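Local coordinates for (2Z,6E)-hedycaryol synthase (Kitasatospora setae, PDB 4MC3), which catalyses the magnesium-dependent 1,11-cyclization of (2E,6E)-farnesyl diphosphate, with addition of water, to (2Z,6E)-hedycaryol and diphosphate, at residues A[103-108]-A[149-154]; A[208-213]-A[293-298]; A[241-244]-A[249-252]. One frame throughout, in Å; residues are numbered along the deposited sequence.

Interaction 1: A[103-108]-A[149-154]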
loop_
_atom_site.group_PDB
_atom_site.type_symbol
_atom_site.label_atom_id
_atom_site.label_comp_id
_atom_site.label_asym_id
_atom_site.label_seq_id
_atom_site.Cartn_x
_atom_site.Cartn_y
_atom_site.Cartn_z
ATOM N N GLU A 103 1.686 18.578 -8.985
ATOM C CA GLU A 103 3.125 18.794 -9.108
ATOM C C GLU A 103 3.863 17.460 -8.875
ATOM O O GLU A 103 4.762 17.123 -9.618
ATOM C CB GLU A 103 3.614 19.793 -8.073
ATOM C CG GLU A 103 5.121 20.013 -8.201
ATOM C CD GLU A 103 5.663 20.996 -7.212
ATOM O OE1 GLU A 103 5.452 20.806 -5.995
ATOM O OE2 GLU A 103 6.306 21.959 -7.664
ATOM N N LEU A 104 3.426 16.690 -7.889
ATOM C CA LEU A 104 4.042 15.378 -7.631
ATOM C C LEU A 104 3.808 14.414 -8.810
ATOM O O LEU A 104 4.725 13.725 -9.290
ATOM C CB LEU A 104 3.518 14.817 -6.322
ATOM C CG LEU A 104 3.991 15.544 -5.058
ATOM C CD1 LEU A 104 3.184 15.131 -3.845
ATOM C CD2 LEU A 104 5.476 15.349 -4.772
ATOM N N ARG A 105 2.573 14.342 -9.278
ATOM C CA ARG A 105 2.198 13.468 -10.366
ATOM C C ARG A 105 3.007 13.767 -11.614
ATOM O O ARG A 105 3.443 12.845 -12.356
ATOM C CB ARG A 105 0.707 13.609 -10.677
ATOM C CG ARG A 105 -0.193 12.883 -9.709
ATOM C CD ARG A 105 -1.649 13.130 -10.068
ATOM N NE ARG A 105 -1.918 12.396 -11.286
ATOM C CZ ARG A 105 -3.069 11.878 -11.641
ATOM N NH1 ARG A 105 -4.156 12.024 -10.896
ATOM N NH2 ARG A 105 -3.115 11.202 -12.779
ATOM N N GLY A 106 3.199 15.053 -11.853
ATOM C CA GLY A 106 3.970 15.553 -12.965
ATOM C C GLY A 106 5.380 15.010 -12.972
ATOM O O GLY A 106 5.911 14.684 -14.063
ATOM N N THR A 107 5.981 14.901 -11.777
ATOM C CA THR A 107 7.371 14.429 -11.668
ATOM C C THR A 107 7.535 13.035 -12.244
ATOM O O THR A 107 8.627 12.674 -12.725
ATOM C CB THR A 107 8.015 14.531 -10.251
ATOM O OG1 THR A 107 7.509 13.500 -9.389
ATOM C CG2 THR A 107 7.808 15.888 -9.617
ATOM N N LEU A 108 6.475 12.256 -12.234
ATOM C CA LEU A 108 6.515 10.851 -12.700
ATOM C C LEU A 108 6.551 10.757 -14.212
ATOM O O LEU A 108 6.752 9.676 -14.765
ATOM C CB LEU A 108 5.360 10.047 -12.166
ATOM C CG LEU A 108 5.264 10.166 -10.653
ATOM C CD1 LEU A 108 3.996 9.449 -10.272
ATOM C CD2 LEU A 108 6.549 9.541 -10.064
ATOM N N PHE A 149 -2.926 6.399 -5.721
ATOM C CA PHE A 149 -2.660 6.718 -4.293
ATOM C C PHE A 149 -2.646 8.234 -4.115
ATOM O O PHE A 149 -3.333 8.757 -3.254
ATOM C CB PHE A 149 -1.338 6.051 -3.875
ATOM C CG PHE A 149 -0.776 6.553 -2.614
ATOM C CD1 PHE A 149 -1.231 6.098 -1.370
ATOM C CD2 PHE A 149 0.296 7.434 -2.653
ATOM C CE1 PHE A 149 -0.679 6.605 -0.203
ATOM C CE2 PHE A 149 0.827 7.923 -1.530
ATOM C CZ PHE A 149 0.353 7.552 -0.305
ATOM N N LEU A 150 -1.882 8.961 -4.932
ATOM C CA LEU A 150 -1.739 10.419 -4.759
ATOM C C LEU A 150 -3.114 11.113 -4.972
ATOM O O LEU A 150 -3.489 11.991 -4.220
ATOM C CB LEU A 150 -0.730 10.965 -5.749
ATOM C CG LEU A 150 0.737 10.617 -5.440
ATOM C CD1 LEU A 150 1.579 11.182 -6.557
ATOM C CD2 LEU A 150 1.177 11.114 -4.116
ATOM N N GLN A 151 -3.846 10.640 -5.953
ATOM C CA GLN A 151 -5.134 11.233 -6.314
ATOM C C GLN A 151 -6.150 11.107 -5.218
ATOM O O GLN A 151 -7.055 11.969 -5.100
ATOM C CB GLN A 151 -5.665 10.666 -7.601
ATOM C CG GLN A 151 -6.848 11.463 -8.203
ATOM C CD GLN A 151 -6.487 12.893 -8.642
ATOM O OE1 GLN A 151 -5.289 13.290 -8.759
ATOM N NE2 GLN A 151 -7.517 13.707 -8.847
ATOM N N THR A 152 -6.028 10.100 -4.353
ATOM C CA THR A 152 -6.980 9.957 -3.234
ATOM C C THR A 152 -6.980 11.136 -2.308
ATOM O O THR A 152 -8.055 11.440 -1.723
ATOM C CB THR A 152 -6.803 8.643 -2.452
ATOM O OG1 THR A 152 -5.563 8.608 -1.734
ATOM C CG2 THR A 152 -7.008 7.495 -3.378
ATOM N N TYR A 153 -5.865 11.855 -2.190
ATOM C CA TYR A 153 -5.816 13.097 -1.416
ATOM C C TYR A 153 -6.776 14.138 -1.990
ATOM O O TYR A 153 -7.545 14.772 -1.209
ATOM C CB TYR A 153 -4.412 13.635 -1.332
ATOM C CG TYR A 153 -3.464 12.838 -0.455
ATOM C CD1 TYR A 153 -3.448 13.022 0.925
ATOM C CD2 TYR A 153 -2.528 11.951 -1.014
ATOM C CE1 TYR A 153 -2.563 12.318 1.731
ATOM C CE2 TYR A 153 -1.661 11.203 -0.201
ATOM C CZ TYR A 153 -1.673 11.402 1.166
ATOM O OH TYR A 153 -0.815 10.709 2.025
ATOM N N THR A 154 -6.810 14.255 -3.315
ATOM C CA THR A 154 -7.699 15.193 -3.973
ATOM C C THR A 154 -9.148 14.701 -3.930
ATOM O O THR A 154 -10.029 15.470 -3.622
ATOM C CB THR A 154 -7.280 15.336 -5.434
ATOM O OG1 THR A 154 -5.955 15.897 -5.477
ATOM C CG2 THR A 154 -8.254 16.132 -6.190
#
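Arg105 and Leu104 meet Leu150 and Gln151 in a partly buried helix-helix contact, apolar on its inner side and closed by one polar bond at its margin, between helix 95-107 and helix 136-160 of the terpene synthase alpha domain. The segment axes approach to 10.7 Å and run nearly antiparallel, at 164°. Leu150 supplies the greasy part. Its CD1 methyl reaches between two neighbours of the facing helix and lies 4.1 Å from Leu104 CB and 4.0 Å from Arg105 CG, so the arginine serves first as a hydrocarbon. The chains of Arg105 and Leu150 pass side by side, pointing opposite ways. Beyond the leucine the arginine chain bends at chi3 (71°), which turns the guanidinium toward Gln151. There NH1 donates to Gln151 OE1 over 2.7 Å, a short bond that is appreciably bent (139° at the hydrogen). The oxygen lies at the guanidinium edge, close to its plane, yet the donor stands well above the carbonyl plane of the amide rather than on a lone pair; the two flat groups are turned steeply against each other. The glutamine is brought there by its own bend at chi2. Cutting Arg105 back to an alanine is likely to leave Gln151 OE1 without its NH1 donor and one flank of the Leu150 methyl uncovered. Arg105 NH2 also forms a long, weak ion pair with Glu147, one turn before Gln151 on helix 136-160. Immediately before Leu150, Phe149 lines the nerolidol pocket and is important for stabilising the cation at C-11, while Tyr153 OH hydrogen-bonds Asp82 of the DDXXXE motif. Helix 118-131 packs against Leu104 through Leu123, and Ile101 of helix 95-107 extends the apolar seam beside Leu150.

Interaction 2: A[208-213]-A[293-298]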
loop_
_atom_site.group_PDB
_atom_site.type_symbol
_atom_site.label_atom_id
_atom_site.label_comp_id
_atom_site.label_asym_id
_atom_site.label_seq_id
_atom_site.Cartn_x
_atom_site.Cartn_y
_atom_site.Cartn_z
ATOM N N LYS A 208 -8.107 -9.752 -8.013
ATOM C CA LYS A 208 -9.002 -10.063 -6.921
ATOM C C LYS A 208 -8.219 -10.147 -5.642
ATOM O O LYS A 208 -8.668 -9.676 -4.561
ATOM C CB LYS A 208 -9.719 -11.375 -7.227
ATOM C CG LYS A 208 -10.698 -11.904 -6.168
ATOM C CD LYS A 208 -11.366 -13.164 -6.725
ATOM C CE LYS A 208 -12.200 -13.879 -5.680
ATOM N NZ LYS A 208 -12.994 -15.012 -6.246
ATOM N N LEU A 209 -7.065 -10.806 -5.716
ATOM C CA LEU A 209 -6.171 -10.922 -4.546
ATOM C C LEU A 209 -5.673 -9.555 -4.075
ATOM O O LEU A 209 -5.657 -9.289 -2.851
ATOM C CB LEU A 209 -4.954 -11.809 -4.937
ATOM C CG LEU A 209 -3.865 -11.998 -3.868
ATOM C CD1 LEU A 209 -4.398 -12.638 -2.612
ATOM C CD2 LEU A 209 -2.723 -12.819 -4.457
ATOM N N ARG A 210 -5.222 -8.753 -5.023
ATOM C CA ARG A 210 -4.661 -7.427 -4.724
ATOM C C ARG A 210 -5.750 -6.567 -4.032
ATOM O O ARG A 210 -5.493 -5.940 -3.013
ATOM C CB ARG A 210 -4.186 -6.752 -6.020
ATOM C CG ARG A 210 -3.640 -5.335 -5.919
ATOM C CD ARG A 210 -3.218 -4.713 -7.246
ATOM N NE ARG A 210 -2.156 -5.517 -7.824
ATOM C CZ ARG A 210 -2.240 -6.301 -8.925
ATOM N NH1 ARG A 210 -3.297 -6.339 -9.687
ATOM N NH2 ARG A 210 -1.181 -7.034 -9.260
ATOM N N ARG A 211 -6.950 -6.530 -4.580
ATOM C CA ARG A 211 -8.024 -5.739 -3.994
ATOM C C ARG A 211 -8.409 -6.228 -2.625
ATOM O O ARG A 211 -8.502 -5.430 -1.659
ATOM C CB ARG A 211 -9.255 -5.697 -4.922
ATOM C CG ARG A 211 -10.453 -5.027 -4.227
ATOM C CD ARG A 211 -11.650 -4.939 -5.164
ATOM N NE ARG A 211 -12.820 -4.541 -4.394
ATOM C CZ ARG A 211 -13.413 -3.351 -4.392
ATOM N NH1 ARG A 211 -12.997 -2.356 -5.141
ATOM N NH2 ARG A 211 -14.486 -3.201 -3.625
ATOM N N ALA A 212 -8.622 -7.532 -2.466
ATOM C CA ALA A 212 -9.036 -8.055 -1.186
ATOM C C ALA A 212 -7.985 -7.919 -0.133
ATOM O O ALA A 212 -8.287 -7.609 1.045
ATOM C CB ALA A 212 -9.477 -9.504 -1.322
ATOM N N GLY A 213 -6.718 -8.161 -0.491
ATOM C CA GLY A 213 -5.659 -8.006 0.463
ATOM C C GLY A 213 -5.536 -6.559 0.906
ATOM O O GLY A 213 -5.366 -6.253 2.110
ATOM N N VAL A 293 3.756 -17.260 -7.579
ATOM C CA VAL A 293 3.338 -17.855 -6.297
ATOM C C VAL A 293 3.971 -17.151 -5.080
ATOM O O VAL A 293 3.302 -16.946 -4.039
ATOM C CB VAL A 293 3.666 -19.362 -6.292
ATOM C CG1 VAL A 293 3.462 -19.973 -4.905
ATOM C CG2 VAL A 293 2.798 -20.035 -7.323
ATOM N N ASP A 294 5.234 -16.773 -5.205
ATOM C CA ASP A 294 5.962 -16.091 -4.139
ATOM C C ASP A 294 5.332 -14.686 -3.934
ATOM O O ASP A 294 5.180 -14.230 -2.786
ATOM C CB ASP A 294 7.452 -16.001 -4.495
ATOM C CG ASP A 294 8.391 -15.879 -3.294
ATOM O OD1 ASP A 294 9.548 -16.356 -3.401
ATOM O OD2 ASP A 294 8.055 -15.294 -2.259
ATOM N N TYR A 295 5.058 -13.980 -5.028
ATOM C CA TYR A 295 4.397 -12.667 -4.917
ATOM C C TYR A 295 3.079 -12.784 -4.172
ATOM O O TYR A 295 2.801 -12.011 -3.267
ATOM C CB TYR A 295 4.162 -12.124 -6.308
ATOM C CG TYR A 295 3.438 -10.827 -6.468
ATOM C CD1 TYR A 295 4.134 -9.646 -6.537
ATOM C CD2 TYR A 295 2.078 -10.775 -6.613
ATOM C CE1 TYR A 295 3.481 -8.452 -6.797
ATOM C CE2 TYR A 295 1.393 -9.587 -6.801
ATOM C CZ TYR A 295 2.117 -8.419 -6.889
ATOM O OH TYR A 295 1.418 -7.276 -7.185
ATOM N N ALA A 296 2.248 -13.759 -4.521
ATOM C CA ALA A 296 0.956 -13.935 -3.857
ATOM C C ALA A 296 1.085 -14.356 -2.383
ATOM O O ALA A 296 0.318 -13.912 -1.511
ATOM C CB ALA A 296 0.139 -14.975 -4.600
ATOM N N ALA A 297 2.084 -15.164 -2.057
ATOM C CA ALA A 297 2.369 -15.458 -0.646
ATOM C C ALA A 297 2.771 -14.251 0.147
ATOM O O ALA A 297 2.468 -14.140 1.354
ATOM C CB ALA A 297 3.443 -16.556 -0.501
ATOM N N ASN A 298 3.447 -13.305 -0.504
ATOM C CA ASN A 298 3.829 -12.062 0.171
ATOM C C ASN A 298 2.606 -11.171 0.436
ATOM O O ASN A 298 2.500 -10.515 1.479
ATOM C CB ASN A 298 4.872 -11.285 -0.671
ATOM C CG ASN A 298 5.440 -10.144 0.080
ATOM O OD1 ASN A 298 5.142 -8.943 -0.206
ATOM N ND2 ASN A 298 6.198 -10.468 1.066
HETATM O O HOH W 1 0.149 -4.831 -6.562
#
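Leu209 and Arg210 touch Ala296 and Tyr295 in two adjoining spots, one apolar and one polar, both buried. In the first, Leu209 points its CD2 methyl at the small side chain of Ala296, 3.6 Å from CB; the alanine offers little bulk, and the leucine methyl comes near its CA as well. In the second, the phenol end of Tyr295 arrives at the edge of the Arg210 guanidinium, near its plane, with ring and guanidinium inclined at 61°. Arg210 NH2 points almost straight at Tyr295 OH (169° at the hydrogen), but the separation of 3.3 Å makes this a weak bond. A water reinforces it: it accepts from Arg210 NE at 2.7 Å and donates to Tyr295 OH at 2.8 Å. The phenol oxygen is thereby held by both the arginine and the water, and these two links probably limit how far the guanidinium can turn.

Torsions set up this meeting. The Arg210 chain runs extended from the backbone and then kinks at chi3 (-61°), presenting the NE and NH2 edge to the tyrosine. Further out, Arg210 NH2 finds a stronger acceptor in the carbonyl oxygen of Arg201, which anchors the guanidinium from beyond the two helices. Trp185 of helix 181-188 and Leu196 pack against Tyr295, and helix 250-282 covers the apolar spot, with Val268 on Leu209 and Leu275 on Ala296. Helix 204-225, which carries the start of the NXXXSXXXE motif further along, is thus joined to the C-terminal helix 286-309 within the all-helical bundle of a class I terpene cyclase.

Interaction 3: A[241-244]-A[249-252]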
loop_
_atom_site.group_PDB
_atom_site.type_symbol
_atom_site.label_atom_id
_atom_site.label_comp_id
_atom_site.label_asym_id
_atom_site.label_seq_id
_atom_site.Cartn_x
_atom_site.Cartn_y
_atom_site.Cartn_z
ATOM N N ILE A 241 -18.527 5.565 8.212
ATOM C CA ILE A 241 -19.432 5.574 7.083
ATOM C C ILE A 241 -20.673 4.725 7.381
ATOM O O ILE A 241 -21.805 5.140 7.083
ATOM C CB ILE A 241 -18.718 5.133 5.805
ATOM C CG1 ILE A 241 -17.756 6.252 5.342
ATOM C CG2 ILE A 241 -19.705 4.788 4.717
ATOM C CD1 ILE A 241 -16.716 5.814 4.315
ATOM N N ILE A 242 -20.463 3.543 7.925
ATOM C CA ILE A 242 -21.578 2.637 8.294
ATOM C C ILE A 242 -22.403 3.249 9.434
ATOM O O ILE A 242 -23.638 3.326 9.340
ATOM C CB ILE A 242 -21.080 1.222 8.639
ATOM C CG1 ILE A 242 -20.485 0.566 7.363
ATOM C CG2 ILE A 242 -22.192 0.364 9.261
ATOM C CD1 ILE A 242 -19.721 -0.712 7.630
ATOM N N ARG A 243 -21.726 3.688 10.501
ATOM C CA ARG A 243 -22.398 4.299 11.639
ATOM C C ARG A 243 -23.286 5.473 11.219
ATOM O O ARG A 243 -24.445 5.556 11.649
ATOM C CB ARG A 243 -21.359 4.765 12.679
ATOM C CG ARG A 243 -21.932 5.166 14.038
ATOM C CD ARG A 243 -20.832 5.679 14.947
ATOM N NE ARG A 243 -20.077 6.795 14.364
ATOM C CZ ARG A 243 -20.503 8.057 14.290
ATOM N NH1 ARG A 243 -21.701 8.401 14.759
ATOM N NH2 ARG A 243 -19.722 8.984 13.738
ATOM N N GLU A 244 -22.774 6.367 10.393
ATOM C CA GLU A 244 -23.502 7.582 10.029
ATOM C C GLU A 244 -24.637 7.310 9.044
ATOM O O GLU A 244 -25.648 8.011 9.033
ATOM C CB GLU A 244 -22.561 8.650 9.447
ATOM C CG GLU A 244 -21.463 9.138 10.393
ATOM C CD GLU A 244 -21.841 10.336 11.237
ATOM O OE1 GLU A 244 -21.202 11.399 11.063
ATOM O OE2 GLU A 244 -22.755 10.212 12.080
ATOM N N SER A 249 -24.889 1.989 16.670
ATOM C CA SER A 249 -23.853 2.279 17.670
ATOM C C SER A 249 -22.477 2.049 17.096
ATOM O O SER A 249 -22.341 1.394 16.051
ATOM C CB SER A 249 -24.014 1.407 18.910
ATOM O OG SER A 249 -23.530 0.088 18.714
ATOM N N LEU A 250 -21.460 2.584 17.779
ATOM C CA LEU A 250 -20.067 2.459 17.320
ATOM C C LEU A 250 -19.617 1.001 17.286
ATOM O O LEU A 250 -18.973 0.553 16.324
ATOM C CB LEU A 250 -19.131 3.274 18.219
ATOM C CG LEU A 250 -17.657 3.366 17.819
ATOM C CD1 LEU A 250 -17.476 3.716 16.348
ATOM C CD2 LEU A 250 -16.931 4.389 18.682
ATOM N N GLN A 251 -19.953 0.263 18.343
ATOM C CA GLN A 251 -19.702 -1.166 18.387
ATOM C C GLN A 251 -20.403 -1.939 17.276
ATOM O O GLN A 251 -19.827 -2.869 16.707
ATOM C CB GLN A 251 -20.144 -1.754 19.724
ATOM C CG GLN A 251 -19.727 -3.205 19.889
ATOM C CD GLN A 251 -18.240 -3.334 20.115
ATOM O OE1 GLN A 251 -17.719 -2.829 21.105
ATOM N NE2 GLN A 251 -17.536 -3.985 19.184
ATOM N N GLU A 252 -21.647 -1.576 16.987
ATOM C CA GLU A 252 -22.389 -2.212 15.927
ATOM C C GLU A 252 -21.717 -1.940 14.570
ATOM O O GLU A 252 -21.649 -2.815 13.741
ATOM C CB GLU A 252 -23.833 -1.746 15.904
ATOM C CG GLU A 252 -24.656 -2.364 17.042
ATOM C CD GLU A 252 -26.021 -1.714 17.239
ATOM O OE1 GLU A 252 -26.157 -0.473 17.052
ATOM O OE2 GLU A 252 -26.961 -2.461 17.599
#
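Glu252 OE1 takes the backbone N-H of Ser249 in the shortest sound polar bond here, 2.8 Å and nearly straight (171°), using its anti lone pair, the one away from the other carboxylate oxygen. The reciprocal bond runs from Glu252 N to Ser249 OG at 3.0 Å. Together they form a capping box: Ser249 is the N-cap of helix 250-282, and each residue's side chain accepts from the other's backbone N-H. The serine hydroxyl is swung to chi1 78° and the glutamate chain, extended at chi2, reaches back to the serine N-H, so two donors at the helix start find acceptors. The carboxylate also lies where the helix dipole would be expected to favour a negative charge.

Against this capped start lies Arg243 of helix 238-246, the preceding helix. Its contact is made by carbon rather than by charge. Arg243 CD rests 4.1 Å from Leu250 CA and equally far from Leu250 CD1, so the methylene leans on both backbone and side chain of the first helical residue. CG passes more loosely by Ser249 O. The two side chains cross at a slant, with the leucine methyl lying obliquely to the guanidinium. A bend at chi3 (56°) then turns the guanidinium toward Glu244, the next residue, where NH1 forms a salt bridge of 3.4 Å with Glu244 OE2.

Ala253 of helix 250-282 also touches Arg243, and Phe4 near the chain's amino end packs on Leu250. Between these two segments the contact is van der Waals only; the capping box and the Arg243-Glu244 salt bridge each stay on one side. Such chemistry implies a surface junction between two consecutive helices joined by a short loop, bridged here by the aliphatic part of one arginine.

How the interactions relate
The three contacts grade from core to surface. Interaction 2 is wholly buried and sets a weak arginine-tyrosine bond backed by a water beside a tight methyl contact; interaction 1 is partly buried, with leucines inside and an arginine-glutamine bond at the margin; interaction 3 lies at the surface, its centre about 26 Å from the centre of the chain, with no hydrogen bond across it. Each of the three uses an arginine, but differently. No helix is shared, although interaction 3 is nested within the loop closed by interaction 2, and its helix 250-282 also packs over the latter. Interactions 1 and 2 lie on opposite sides of the chain's centre, their centres 25 Å apart.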